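Local coordinates for DUF917 domain-containing protein (Chromobacterium violaceum, PDB 2O3I), which is of unknown function but belongs to the DUF917 family and combines S-Me-THD-like N-terminal and C-terminal domains, at residues Cys18-Gly23 with Asp249-Glu254; Arg32-Asn37 with Gly110-Val115; Pro152-Phe157 with Thr185-Met190; Gln189-Ile194 with Leu206-Met211; Gly328-Ser333 with Arg349-Ala354. The protein carries 2 engineered substitutions. All coordinates share one frame; numbering follows the deposited sequence.

Contact 1. Residues Cys18-Gly23 with Asp249-Glu254; sequences CFFGSG and DFLRRE
Where helix 10-19 runs out into a turn, it packs on helix 244-255: Phe19 in its last turn and Phe20 just after it close on Leu251. The junction brings together the S-Me-THD-like N-terminal and C-terminal parts of the chain. Leu251 meets the two rings with its two branches: CD1 lies 4.2 Å from Phe19 CE2, and CD2 lies 4.4 Å from Phe20 CZ. Both methyls approach their rings obliquely. Phe19 reaches across because its CG is anti to the backbone N (chi1 -176°), which sends the ring out toward the incoming leucine. The chain leaves the helix here through a type I turn from Phe19 to Ser22. A separate backbone bond, from Gly21 N to Cys18 O at 3.0 Å, lies at the helix end. All three touching residues are buried. Leu358 of strand 352-358 touches each of them, and Leu232 of helix 225-237 also packs on both phenylalanines. The Phe20 ring has a polar neighbour too, a cation-pi contact with Arg228. On helix 244-255, away from the leucine, Asp249 is the hub of a salt-bridge network. Its OD2 faces Arg253 NH2 in a long charge pairing only, while Arg252 NH2 gives Asp249 OD1 a weak bond of 3.3 Å.

Contact 2. Residues Arg32-Asn37 with Gly110-Val115; sequences RHLAAN and GALGFV
Leu34 CD1 touches Leu112 CD2 at 3.8 Å, methyl against methyl, the closest approach between the two segments. The two leucine side chains cross at about a right angle and meet at their branch ends. Nearer the backbone of Leu34, its CB faces Val115 CG1 at 4.4 Å. Leu112 and Val115 stand three residues apart on one helix, nearly a full turn, and Leu34 comes in against both. Leu34 points toward the opposite helix, with CG anti to its own carbonyl carbon (chi1 -73°). Leu112 starts off obliquely to the partner and only its tip closes the gap; its chi1 of -97° departs from a staggered value. One shell further out, Val77 packs on Leu34 from a loop, Ser30 touches Leu112, and Ala111 rests on Met28 and Ala31, which continues the same helix pairing toward the start of helix 28-35. Leu112 is also tied through its backbone to Gly25. On helix 28-35, Arg32 points away from the contact and forms a salt bridge with Glu11, and its backbone O accepts a bond from Ala36 N (2.9 Å). With no hydrogen bond between the two segments, their attachment rests on hydrocarbon packing: shape fit and the removal of apolar surface from water, with little directional demand.

Contact 3. Residues Pro152-Phe157 with Thr185-Met190; sequences PPTPAF and TVVEQM
Val187 meets Pro153 and Thr154 where helix 183-194 packs against the chain entering strand 156-159. The helix is the connection of a beta-alpha-beta crossover: it follows strand 165-171 and leads to strand 203-211, and these run parallel with strand 156-159 between them. From Val187 CB the side chain forks. CG1 stands anti to the backbone N (chi1 165°) and points toward Ala156, whose CB remains 4.8 Å away, beyond close contact. CG2 does the touching. It lies 3.8 Å from Thr154 CG2, a methyl-to-methyl contact, and on the proline ring it is 3.9 Å from Pro153 CG and 4.1 Å from Pro153 CB. Both neighbours cross the valine at a slant, and the one methyl touches both. The Thr154 hydroxyl turns to the strand instead, OG1 bonding to Val170 N, while the methyl faces the helix; Val170 itself packs on Val187. Pro153 is backed in turn by Met208 and Trp209 of strand 203-211. A cis peptide then joins Thr154 to Pro155 as the chain enters the sheet. On the helix, Gln189 NE2 hydrogen-bonds to Asn197 OD1 of the second subunit.

Contact 4. Residues Gln189-Ile194 with Leu206-Met211; sequences QMLRPI and LAMWMM
Leu191 carries its CG anti to the carbonyl carbon (chi1 -66°), and the chain stays extended beyond, so CD1 reaches from helix 183-194 to the sheet. Across from it, Leu206 has CG anti to the backbone N (chi1 166°) and brings up its own CD1. The two methyls meet at 4.2 Å, the side chains crossing at about a right angle. The same Leu191 CD1 lies 4.3 Å from the selenium of Met208, a selenomethionine in this model. Leu206 and Met208, two residues apart, point to the same face of the strand, and a single leucine methyl contacts both. Past the selenium, Met208 turns back on its own strand: its CE sits 3.6 Å above the Trp209 ring, over the centre. Trp209, which has a left-handed backbone conformation, also stacks with Tyr146. No hydrogen bond joins the two segments, and all three touching residues are buried. Strand 203-211 runs between two antiparallel neighbours: Leu206 and Met208 pair through their backbones with Ala66 and Met64 of strand 61-69, while Ala207 pairs with Phe157 of strand 156-159. Leu158 of that latter strand touches both Leu191 and Leu206, so the helix lies across two adjoining strands.

Contact 5. Residues Gly328-Ser333 with Arg349-Ala354; sequences GQHVFS and RGRKAA
Arg351, on the chain entering strand 352-358, grips the loop 328-333 that leads from strand 319-324 to helix 334-337. Its guanidinium clasps the carbonyl of Gln329 with both terminal nitrogens. NH2 makes the stronger bond, 2.7 Å to Gln329 O with an N-H...O angle of 150°, and approaches in the plane of the carbonyl. NH1 adds a weak one to Gln329 O, 3.2 Å and 129°. The two bonds are unequal, and the oxygen lies slightly out of the guanidinium plane. A bend at chi3 turns the arginine chain toward the loop, and NE bonds to Ser347 O, which helps fix the rotation of the group. Phe332 crosses the arginine at about a right angle, its CZ 4.0 Å from Arg351 NH2, edge to edge, the two planes 70° apart, which is not the face-on geometry of a cation-pi pair. Gln329 braces the loop from within. Its CG lies 3.4 Å above one face of the Phe332 ring, its NE2 bonds to Val331 O at 2.7 Å, and its OE1 takes a bond from Arg32 NH2. His330 ND1 sits 4.3 Å from Arg351 NH1 but is engaged with Val324 O. The loop is thus held against the antiparallel pair of strands 319-324 and 352-358, where Ala354 pairs with Phe323. Val324 packs on both Phe332 and Arg351, and Val331 and Ser333 of the loop rest on helix 10-19.

In the fold
From the N terminus, helix 10-19 opens contact 1, which closes only at helix 244-255, a span of more than 220 residues. Within that long loop lie contact 2, joining helices 28-35 and 111-124, and then contacts 3 and 4. Contact 4 begins on the helix stretch where contact 3 ends, so the two overlap at Gln189 and Met190; they tie helix 183-194 to neighbouring strands of the mixed sheet beside the second subunit. Contact 5 comes later as a short closure of a loop onto a strand of the antiparallel sheet. It touches contact 1 directly, Phe19 on Val331, and reaches contact 2 through Arg32 and Gln329, whereas contacts 3 and 4 sit across the chain's centre from contacts 1 and 5.

Contact 1. Residues Cys18-Gly23 with Asp249-Glu254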
# COMPACT_ATOMS: atom_id res chain seq x y z
N CYS A 18 -7.52 28.02 -9.58
CA CYS A 18 -7.01 28.21 -8.22
C CYS A 18 -8.12 28.85 -7.37
O CYS A 18 -8.37 28.41 -6.25
CB CYS A 18 -5.77 29.12 -8.24
SG CYS A 18 -5.07 29.52 -6.60
N PHE A 19 -8.77 29.87 -7.91
CA PHE A 19 -9.85 30.52 -7.19
C PHE A 19 -11.01 29.54 -6.96
O PHE A 19 -11.65 29.57 -5.91
CB PHE A 19 -10.35 31.76 -7.94
CG PHE A 19 -11.40 32.54 -7.19
CD1 PHE A 19 -11.05 33.31 -6.09
CD2 PHE A 19 -12.74 32.44 -7.55
CE1 PHE A 19 -12.03 33.98 -5.35
CE2 PHE A 19 -13.72 33.10 -6.81
CZ PHE A 19 -13.37 33.87 -5.71
N PHE A 20 -11.30 28.68 -7.93
CA PHE A 20 -12.38 27.71 -7.77
C PHE A 20 -11.92 26.48 -6.98
O PHE A 20 -12.69 25.54 -6.78
CB PHE A 20 -12.93 27.26 -9.15
CG PHE A 20 -13.73 28.33 -9.87
CD1 PHE A 20 -14.88 28.86 -9.29
CD2 PHE A 20 -13.33 28.81 -11.11
CE1 PHE A 20 -15.62 29.86 -9.94
CE2 PHE A 20 -14.06 29.80 -11.77
CZ PHE A 20 -15.21 30.33 -11.17
N GLY A 21 -10.67 26.50 -6.53
CA GLY A 21 -10.14 25.37 -5.78
C GLY A 21 -10.43 25.39 -4.29
O GLY A 21 -10.04 24.46 -3.57
N SER A 22 -11.11 26.43 -3.82
CA SER A 22 -11.45 26.58 -2.40
C SER A 22 -10.21 26.42 -1.50
O SER A 22 -10.25 25.72 -0.49
CB SER A 22 -12.52 25.56 -2.01
OG SER A 22 -12.98 25.78 -0.68
N GLY A 23 -9.11 27.05 -1.90
CA GLY A 23 -7.89 26.99 -1.12
C GLY A 23 -6.95 25.83 -1.43
O GLY A 23 -5.76 25.90 -1.13
N ASP A 249 -18.96 40.95 -8.57
CA ASP A 249 -19.70 41.45 -9.72
C ASP A 249 -19.47 40.52 -10.91
O ASP A 249 -20.43 40.06 -11.53
CB ASP A 249 -19.27 42.88 -10.06
CG ASP A 249 -19.80 43.92 -9.06
OD1 ASP A 249 -20.49 43.52 -8.10
OD2 ASP A 249 -19.53 45.13 -9.23
N PHE A 250 -18.21 40.23 -11.21
CA PHE A 250 -17.84 39.36 -12.33
C PHE A 250 -18.50 37.99 -12.22
O PHE A 250 -19.08 37.48 -13.19
CB PHE A 250 -16.32 39.17 -12.40
CG PHE A 250 -15.86 38.36 -13.60
CD1 PHE A 250 -15.67 38.97 -14.84
CD2 PHE A 250 -15.64 36.99 -13.48
CE1 PHE A 250 -15.28 38.22 -15.94
CE2 PHE A 250 -15.26 36.24 -14.58
CZ PHE A 250 -15.07 36.85 -15.82
N LEU A 251 -18.38 37.39 -11.04
CA LEU A 251 -18.96 36.08 -10.80
C LEU A 251 -20.44 36.05 -11.09
O LEU A 251 -20.94 35.12 -11.73
CB LEU A 251 -18.73 35.66 -9.34
CG LEU A 251 -17.29 35.35 -8.90
CD1 LEU A 251 -17.25 35.25 -7.38
CD2 LEU A 251 -16.81 34.06 -9.53
N ARG A 252 -21.15 37.08 -10.63
CA ARG A 252 -22.58 37.16 -10.82
C ARG A 252 -22.99 37.43 -12.26
O ARG A 252 -23.81 36.69 -12.83
CB ARG A 252 -23.16 38.25 -9.90
CG ARG A 252 -24.67 38.31 -9.90
CD ARG A 252 -25.17 39.46 -9.04
NE ARG A 252 -24.72 40.76 -9.53
CZ ARG A 252 -23.65 41.42 -9.08
NH1 ARG A 252 -22.91 40.91 -8.10
NH2 ARG A 252 -23.33 42.59 -9.61
N ARG A 253 -22.42 38.47 -12.85
CA ARG A 253 -22.73 38.88 -14.22
C ARG A 253 -22.14 38.01 -15.33
O ARG A 253 -22.80 37.77 -16.34
CB ARG A 253 -22.29 40.33 -14.43
CG ARG A 253 -22.90 41.31 -13.44
CD ARG A 253 -22.30 42.70 -13.58
NE ARG A 253 -22.78 43.61 -12.55
CZ ARG A 253 -22.24 44.80 -12.28
NH1 ARG A 253 -21.20 45.23 -12.98
NH2 ARG A 253 -22.75 45.55 -11.31
N GLU A 254 -20.90 37.55 -15.16
CA GLU A 254 -20.25 36.74 -16.18
C GLU A 254 -20.33 35.22 -16.03
O GLU A 254 -20.28 34.51 -17.03
CB GLU A 254 -18.79 37.16 -16.32
CG GLU A 254 -18.60 38.57 -16.84
CD GLU A 254 -19.03 38.71 -18.29
OE1 GLU A 254 -19.02 39.85 -18.80
OE2 GLU A 254 -19.37 37.69 -18.92

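Contact 2. Residues Arg32-Asn37 with Gly110-Val115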
# COMPACT_ATOMS: atom_id res chain seq x y z
N ARG A 32 2.51 26.23 -12.83
CA ARG A 32 3.29 27.08 -13.73
C ARG A 32 4.57 26.37 -14.17
O ARG A 32 5.00 26.51 -15.31
CB ARG A 32 3.62 28.42 -13.06
CG ARG A 32 2.46 29.43 -13.12
CD ARG A 32 2.68 30.65 -12.24
NE ARG A 32 1.58 31.61 -12.34
CZ ARG A 32 1.33 32.58 -11.46
NH1 ARG A 32 2.11 32.73 -10.40
NH2 ARG A 32 0.29 33.39 -11.63
N HIS A 33 5.16 25.61 -13.26
CA HIS A 33 6.36 24.86 -13.57
C HIS A 33 6.11 23.89 -14.71
O HIS A 33 6.95 23.72 -15.59
CB HIS A 33 6.82 24.08 -12.34
CG HIS A 33 7.57 24.90 -11.34
ND1 HIS A 33 7.78 24.48 -10.04
CD2 HIS A 33 8.16 26.11 -11.45
CE1 HIS A 33 8.47 25.40 -9.39
NE2 HIS A 33 8.71 26.40 -10.22
N LEU A 34 4.94 23.26 -14.69
CA LEU A 34 4.57 22.30 -15.73
C LEU A 34 4.19 22.97 -17.04
O LEU A 34 4.60 22.53 -18.12
CB LEU A 34 3.42 21.42 -15.25
CG LEU A 34 3.72 20.36 -14.18
CD1 LEU A 34 2.43 19.72 -13.71
CD2 LEU A 34 4.65 19.30 -14.77
N ALA A 35 3.42 24.05 -16.95
CA ALA A 35 2.98 24.79 -18.12
C ALA A 35 4.12 25.47 -18.87
O ALA A 35 4.07 25.64 -20.09
CB ALA A 35 1.93 25.82 -17.72
N ALA A 36 5.16 25.86 -18.14
CA ALA A 36 6.31 26.53 -18.75
C ALA A 36 6.97 25.70 -19.85
O ALA A 36 7.55 26.26 -20.78
CB ALA A 36 7.33 26.88 -17.68
N ASN A 37 6.87 24.38 -19.75
CA ASN A 37 7.48 23.50 -20.74
C ASN A 37 6.54 22.96 -21.81
O ASN A 37 6.94 22.12 -22.62
CB ASN A 37 8.17 22.31 -20.05
CG ASN A 37 9.40 22.73 -19.26
OD1 ASN A 37 10.33 23.31 -19.81
ND2 ASN A 37 9.40 22.42 -17.96
N GLY A 110 -8.83 23.01 -9.67
CA GLY A 110 -7.66 23.54 -8.98
C GLY A 110 -6.55 23.81 -9.96
O GLY A 110 -6.56 23.30 -11.08
N ALA A 111 -5.58 24.61 -9.54
CA ALA A 111 -4.46 24.97 -10.41
C ALA A 111 -3.78 23.81 -11.13
O ALA A 111 -3.48 23.93 -12.32
CB ALA A 111 -3.42 25.75 -9.61
N LEU A 112 -3.55 22.70 -10.44
CA LEU A 112 -2.89 21.54 -11.04
C LEU A 112 -3.79 20.64 -11.88
O LEU A 112 -3.41 20.20 -12.97
CB LEU A 112 -2.27 20.66 -9.96
CG LEU A 112 -0.80 20.79 -9.61
CD1 LEU A 112 -0.48 19.65 -8.63
CD2 LEU A 112 0.09 20.69 -10.86
N GLY A 113 -4.96 20.35 -11.32
CA GLY A 113 -5.94 19.49 -11.96
C GLY A 113 -6.14 19.60 -13.45
O GLY A 113 -5.92 18.63 -14.18
N PHE A 114 -6.58 20.76 -13.90
CA PHE A 114 -6.83 20.94 -15.32
C PHE A 114 -5.53 20.92 -16.12
O PHE A 114 -5.48 20.34 -17.21
CB PHE A 114 -7.62 22.24 -15.55
CG PHE A 114 -9.01 22.21 -14.98
CD1 PHE A 114 -9.94 21.27 -15.40
CD2 PHE A 114 -9.40 23.13 -14.00
CE1 PHE A 114 -11.24 21.24 -14.86
CE2 PHE A 114 -10.69 23.12 -13.45
CZ PHE A 114 -11.61 22.17 -13.88
N VAL A 115 -4.47 21.51 -15.57
CA VAL A 115 -3.17 21.56 -16.24
C VAL A 115 -2.64 20.15 -16.52
O VAL A 115 -2.32 19.82 -17.66
CB VAL A 115 -2.14 22.35 -15.39
CG1 VAL A 115 -0.77 22.37 -16.06
CG2 VAL A 115 -2.64 23.78 -15.18

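Contact 3. Residues Pro152-Phe157 with Thr185-Met190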
# COMPACT_ATOMS: atom_id res chain seq x y z
N PRO A 152 -16.35 2.13 -10.28
CA PRO A 152 -15.31 1.35 -9.60
C PRO A 152 -14.04 2.19 -9.52
O PRO A 152 -13.59 2.73 -10.52
CB PRO A 152 -15.15 0.13 -10.50
CG PRO A 152 -16.55 -0.08 -11.01
CD PRO A 152 -16.97 1.35 -11.37
N PRO A 153 -13.48 2.32 -8.31
CA PRO A 153 -12.25 3.11 -8.11
C PRO A 153 -10.98 2.44 -8.60
O PRO A 153 -9.98 3.11 -8.86
CB PRO A 153 -12.24 3.35 -6.60
CG PRO A 153 -12.84 2.08 -6.07
CD PRO A 153 -14.02 1.87 -7.01
N THR A 154 -11.00 1.11 -8.70
CA THR A 154 -9.82 0.37 -9.15
C THR A 154 -10.22 -0.48 -10.35
O THR A 154 -11.39 -0.75 -10.57
CB THR A 154 -9.28 -0.56 -8.05
OG1 THR A 154 -10.21 -1.63 -7.83
CG2 THR A 154 -9.08 0.19 -6.75
N PRO A 155 -9.23 -0.92 -11.15
CA PRO A 155 -7.79 -0.71 -11.03
C PRO A 155 -7.36 0.75 -10.93
O PRO A 155 -7.86 1.61 -11.66
CB PRO A 155 -7.25 -1.37 -12.29
CG PRO A 155 -8.25 -2.43 -12.59
CD PRO A 155 -9.55 -1.71 -12.35
N ALA A 156 -6.43 1.02 -10.02
CA ALA A 156 -5.90 2.36 -9.84
C ALA A 156 -4.42 2.26 -10.23
O ALA A 156 -3.75 1.28 -9.92
CB ALA A 156 -6.03 2.80 -8.39
N PHE A 157 -3.91 3.27 -10.92
CA PHE A 157 -2.52 3.23 -11.34
C PHE A 157 -1.71 4.40 -10.78
O PHE A 157 -2.09 5.55 -10.94
CB PHE A 157 -2.43 3.23 -12.87
CG PHE A 157 -3.19 2.11 -13.54
CD1 PHE A 157 -2.70 0.80 -13.51
CD2 PHE A 157 -4.40 2.35 -14.17
CE1 PHE A 157 -3.42 -0.26 -14.11
CE2 PHE A 157 -5.13 1.32 -14.77
CZ PHE A 157 -4.63 0.01 -14.74
N THR A 185 -12.57 5.87 0.20
CA THR A 185 -11.73 6.21 1.34
C THR A 185 -10.65 5.15 1.53
O THR A 185 -9.47 5.48 1.71
CB THR A 185 -12.57 6.33 2.65
OG1 THR A 185 -13.52 7.40 2.52
CG2 THR A 185 -11.68 6.60 3.85
N VAL A 186 -11.05 3.88 1.48
CA VAL A 186 -10.12 2.78 1.65
C VAL A 186 -9.02 2.84 0.59
O VAL A 186 -7.83 2.71 0.90
CB VAL A 186 -10.84 1.41 1.55
CG1 VAL A 186 -9.86 0.28 1.83
CG2 VAL A 186 -12.01 1.35 2.52
N VAL A 187 -9.42 3.03 -0.66
CA VAL A 187 -8.46 3.11 -1.75
C VAL A 187 -7.47 4.24 -1.51
O VAL A 187 -6.27 4.06 -1.67
CB VAL A 187 -9.18 3.32 -3.10
CG1 VAL A 187 -8.19 3.78 -4.17
CG2 VAL A 187 -9.87 2.03 -3.52
N GLU A 188 -7.98 5.39 -1.10
CA GLU A 188 -7.13 6.54 -0.84
C GLU A 188 -6.18 6.24 0.33
O GLU A 188 -5.02 6.66 0.32
CB GLU A 188 -7.98 7.76 -0.52
CG GLU A 188 -7.19 9.04 -0.38
CD GLU A 188 -8.09 10.20 -0.02
OE1 GLU A 188 -8.70 10.16 1.07
OE2 GLU A 188 -8.19 11.15 -0.82
N GLN A 189 -6.69 5.53 1.33
CA GLN A 189 -5.89 5.18 2.50
C GLN A 189 -4.72 4.28 2.13
O GLN A 189 -3.70 4.26 2.81
CB GLN A 189 -6.76 4.48 3.54
CG GLN A 189 -7.70 5.40 4.28
CD GLN A 189 -8.64 4.65 5.19
OE1 GLN A 189 -9.47 5.25 5.87
NE2 GLN A 189 -8.51 3.33 5.21
N MSE A 190 -4.88 3.52 1.05
CA MSE A 190 -3.83 2.61 0.62
C MSE A 190 -2.90 3.20 -0.43
O MSE A 190 -1.72 2.83 -0.50
CB MSE A 190 -4.45 1.32 0.10
CG MSE A 190 -5.25 0.59 1.14
SE MSE A 190 -6.04 -1.02 0.45
CE MSE A 190 -6.86 -1.68 2.07

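Contact 4. Residues Gln189-Ile194 with Leu206-Met211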
# COMPACT_ATOMS: atom_id res chain seq x y z
N GLN A 189 -6.69 5.53 1.33
CA GLN A 189 -5.89 5.18 2.50
C GLN A 189 -4.72 4.28 2.13
O GLN A 189 -3.70 4.26 2.81
CB GLN A 189 -6.76 4.48 3.54
CG GLN A 189 -7.70 5.40 4.28
CD GLN A 189 -8.64 4.65 5.19
OE1 GLN A 189 -9.47 5.25 5.87
NE2 GLN A 189 -8.51 3.33 5.21
N MSE A 190 -4.88 3.52 1.05
CA MSE A 190 -3.83 2.61 0.62
C MSE A 190 -2.90 3.20 -0.43
O MSE A 190 -1.72 2.83 -0.50
CB MSE A 190 -4.45 1.32 0.10
CG MSE A 190 -5.25 0.59 1.14
SE MSE A 190 -6.04 -1.02 0.45
CE MSE A 190 -6.86 -1.68 2.07
N LEU A 191 -3.42 4.13 -1.23
CA LEU A 191 -2.63 4.76 -2.28
C LEU A 191 -1.57 5.70 -1.72
O LEU A 191 -0.40 5.64 -2.11
CB LEU A 191 -3.54 5.54 -3.23
CG LEU A 191 -4.53 4.74 -4.09
CD1 LEU A 191 -5.42 5.71 -4.84
CD2 LEU A 191 -3.79 3.86 -5.07
N ARG A 192 -1.96 6.57 -0.80
CA ARG A 192 -1.04 7.54 -0.24
C ARG A 192 0.22 6.96 0.42
O ARG A 192 1.31 7.48 0.24
CB ARG A 192 -1.78 8.47 0.73
CG ARG A 192 -2.84 9.34 0.03
CD ARG A 192 -3.48 10.35 0.99
NE ARG A 192 -4.57 11.10 0.37
CZ ARG A 192 -4.42 12.02 -0.58
NH1 ARG A 192 -3.21 12.32 -1.04
NH2 ARG A 192 -5.48 12.64 -1.08
N PRO A 193 0.08 5.87 1.19
CA PRO A 193 1.29 5.32 1.82
C PRO A 193 2.28 4.75 0.80
O PRO A 193 3.49 4.83 0.99
CB PRO A 193 0.73 4.24 2.75
CG PRO A 193 -0.61 4.79 3.12
CD PRO A 193 -1.13 5.29 1.79
N ILE A 194 1.75 4.18 -0.27
CA ILE A 194 2.57 3.61 -1.33
C ILE A 194 3.48 4.68 -1.93
O ILE A 194 4.60 4.40 -2.33
CB ILE A 194 1.68 2.98 -2.43
CG1 ILE A 194 0.98 1.74 -1.86
CG2 ILE A 194 2.52 2.62 -3.65
CD1 ILE A 194 -0.06 1.15 -2.77
N LEU A 206 -1.43 9.55 -10.86
CA LEU A 206 -2.55 8.66 -10.54
C LEU A 206 -3.53 8.58 -11.70
O LEU A 206 -3.82 9.58 -12.36
CB LEU A 206 -3.29 9.15 -9.29
CG LEU A 206 -4.66 8.54 -9.00
CD1 LEU A 206 -4.53 7.06 -8.68
CD2 LEU A 206 -5.30 9.29 -7.83
N ALA A 207 -4.03 7.38 -11.94
CA ALA A 207 -5.01 7.15 -12.99
C ALA A 207 -5.99 6.13 -12.44
O ALA A 207 -5.62 4.99 -12.14
CB ALA A 207 -4.33 6.62 -14.26
N MSE A 208 -7.24 6.55 -12.29
CA MSE A 208 -8.27 5.67 -11.76
C MSE A 208 -9.65 6.07 -12.28
O MSE A 208 -9.78 7.04 -13.03
CB MSE A 208 -8.26 5.70 -10.21
CG MSE A 208 -8.55 7.06 -9.59
SE MSE A 208 -8.32 7.04 -7.65
CE MSE A 208 -10.00 6.22 -7.15
N TRP A 209 -10.67 5.31 -11.89
CA TRP A 209 -12.04 5.58 -12.31
C TRP A 209 -12.24 5.54 -13.83
O TRP A 209 -12.84 6.44 -14.43
CB TRP A 209 -12.51 6.93 -11.73
CG TRP A 209 -12.93 6.84 -10.27
CD1 TRP A 209 -13.66 5.84 -9.69
CD2 TRP A 209 -12.73 7.82 -9.25
NE1 TRP A 209 -13.92 6.13 -8.38
CE2 TRP A 209 -13.36 7.34 -8.07
CE3 TRP A 209 -12.07 9.06 -9.21
CZ2 TRP A 209 -13.36 8.06 -6.87
CZ3 TRP A 209 -12.07 9.78 -8.01
CH2 TRP A 209 -12.71 9.27 -6.85
N MSE A 210 -11.72 4.50 -14.46
CA MSE A 210 -11.89 4.33 -15.90
C MSE A 210 -13.39 4.24 -16.15
O MSE A 210 -14.11 3.55 -15.43
CB MSE A 210 -11.20 3.05 -16.36
CG MSE A 210 -9.68 3.08 -16.25
SE MSE A 210 -8.89 1.41 -16.83
CE MSE A 210 -8.88 0.51 -15.11
N MSE A 211 -13.87 4.94 -17.18
CA MSE A 211 -15.30 4.93 -17.48
C MSE A 211 -15.65 4.79 -18.96
O MSE A 211 -14.91 5.23 -19.84
CB MSE A 211 -15.95 6.22 -16.96
CG MSE A 211 -15.75 6.47 -15.47
SE MSE A 211 -16.08 8.34 -14.97
CE MSE A 211 -16.52 8.12 -13.14

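Contact 5. Residues Gly328-Ser333 with Arg349-Ala354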
# COMPACT_ATOMS: atom_id res chain seq x y z
N GLY A 328 -1.58 42.84 -9.03
CA GLY A 328 -0.83 41.60 -8.96
C GLY A 328 -1.70 40.39 -8.67
O GLY A 328 -2.92 40.44 -8.80
N GLN A 329 -1.06 39.29 -8.29
CA GLN A 329 -1.75 38.05 -7.99
C GLN A 329 -2.90 38.30 -7.02
O GLN A 329 -2.68 38.75 -5.90
CB GLN A 329 -0.78 37.02 -7.41
CG GLN A 329 -1.32 35.60 -7.33
CD GLN A 329 -1.86 35.10 -8.66
OE1 GLN A 329 -1.16 35.13 -9.67
NE2 GLN A 329 -3.11 34.64 -8.66
N HIS A 330 -4.11 37.99 -7.46
CA HIS A 330 -5.31 38.19 -6.66
C HIS A 330 -5.79 36.91 -5.97
O HIS A 330 -6.38 36.97 -4.89
CB HIS A 330 -6.44 38.74 -7.53
CG HIS A 330 -6.11 40.04 -8.20
ND1 HIS A 330 -5.81 41.18 -7.49
CD2 HIS A 330 -6.04 40.38 -9.51
CE1 HIS A 330 -5.58 42.17 -8.33
NE2 HIS A 330 -5.70 41.71 -9.56
N VAL A 331 -5.53 35.76 -6.60
CA VAL A 331 -5.96 34.47 -6.07
C VAL A 331 -4.80 33.56 -5.62
O VAL A 331 -3.76 33.46 -6.28
CB VAL A 331 -6.84 33.70 -7.10
CG1 VAL A 331 -8.02 34.57 -7.49
CG2 VAL A 331 -6.02 33.31 -8.34
N PHE A 332 -5.01 32.91 -4.48
CA PHE A 332 -3.99 32.04 -3.90
C PHE A 332 -4.60 30.80 -3.26
O PHE A 332 -5.69 30.84 -2.70
CB PHE A 332 -3.23 32.77 -2.79
CG PHE A 332 -2.41 33.94 -3.25
CD1 PHE A 332 -1.04 33.79 -3.45
CD2 PHE A 332 -3.00 35.19 -3.44
CE1 PHE A 332 -0.26 34.88 -3.83
CE2 PHE A 332 -2.23 36.28 -3.82
CZ PHE A 332 -0.85 36.13 -4.02
N SER A 333 -3.87 29.69 -3.35
CA SER A 333 -4.30 28.46 -2.69
C SER A 333 -3.56 28.60 -1.35
O SER A 333 -2.64 29.41 -1.24
CB SER A 333 -3.78 27.22 -3.42
OG SER A 333 -2.37 27.08 -3.24
N ARG A 349 1.90 40.26 1.51
CA ARG A 349 2.29 41.07 2.66
C ARG A 349 2.16 42.56 2.34
O ARG A 349 3.01 43.14 1.66
CB ARG A 349 3.72 40.73 3.08
N GLY A 350 1.10 43.18 2.85
CA GLY A 350 0.90 44.60 2.61
C GLY A 350 -0.40 44.94 1.90
O GLY A 350 -0.81 46.10 1.88
N ARG A 351 -1.05 43.93 1.32
CA ARG A 351 -2.31 44.13 0.61
C ARG A 351 -3.51 43.59 1.38
O ARG A 351 -3.40 42.62 2.13
CB ARG A 351 -2.25 43.48 -0.77
CG ARG A 351 -1.24 44.10 -1.71
CD ARG A 351 -1.43 43.57 -3.12
NE ARG A 351 -1.06 42.17 -3.23
CZ ARG A 351 -1.46 41.36 -4.21
NH1 ARG A 351 -2.27 41.81 -5.16
NH2 ARG A 351 -1.06 40.10 -4.23
N LYS A 352 -4.67 44.21 1.18
CA LYS A 352 -5.89 43.80 1.86
C LYS A 352 -6.49 42.57 1.20
O LYS A 352 -6.74 42.55 -0.01
CB LYS A 352 -6.90 44.94 1.87
N ALA A 353 -6.73 41.53 2.00
CA ALA A 353 -7.29 40.29 1.52
C ALA A 353 -8.71 40.05 2.03
O ALA A 353 -9.05 40.42 3.16
CB ALA A 353 -6.40 39.12 1.93
N ALA A 354 -9.54 39.43 1.19
CA ALA A 354 -10.91 39.13 1.55
C ALA A 354 -11.15 37.63 1.47
O ALA A 354 -10.37 36.89 0.86
CB ALA A 354 -11.87 39.84 0.62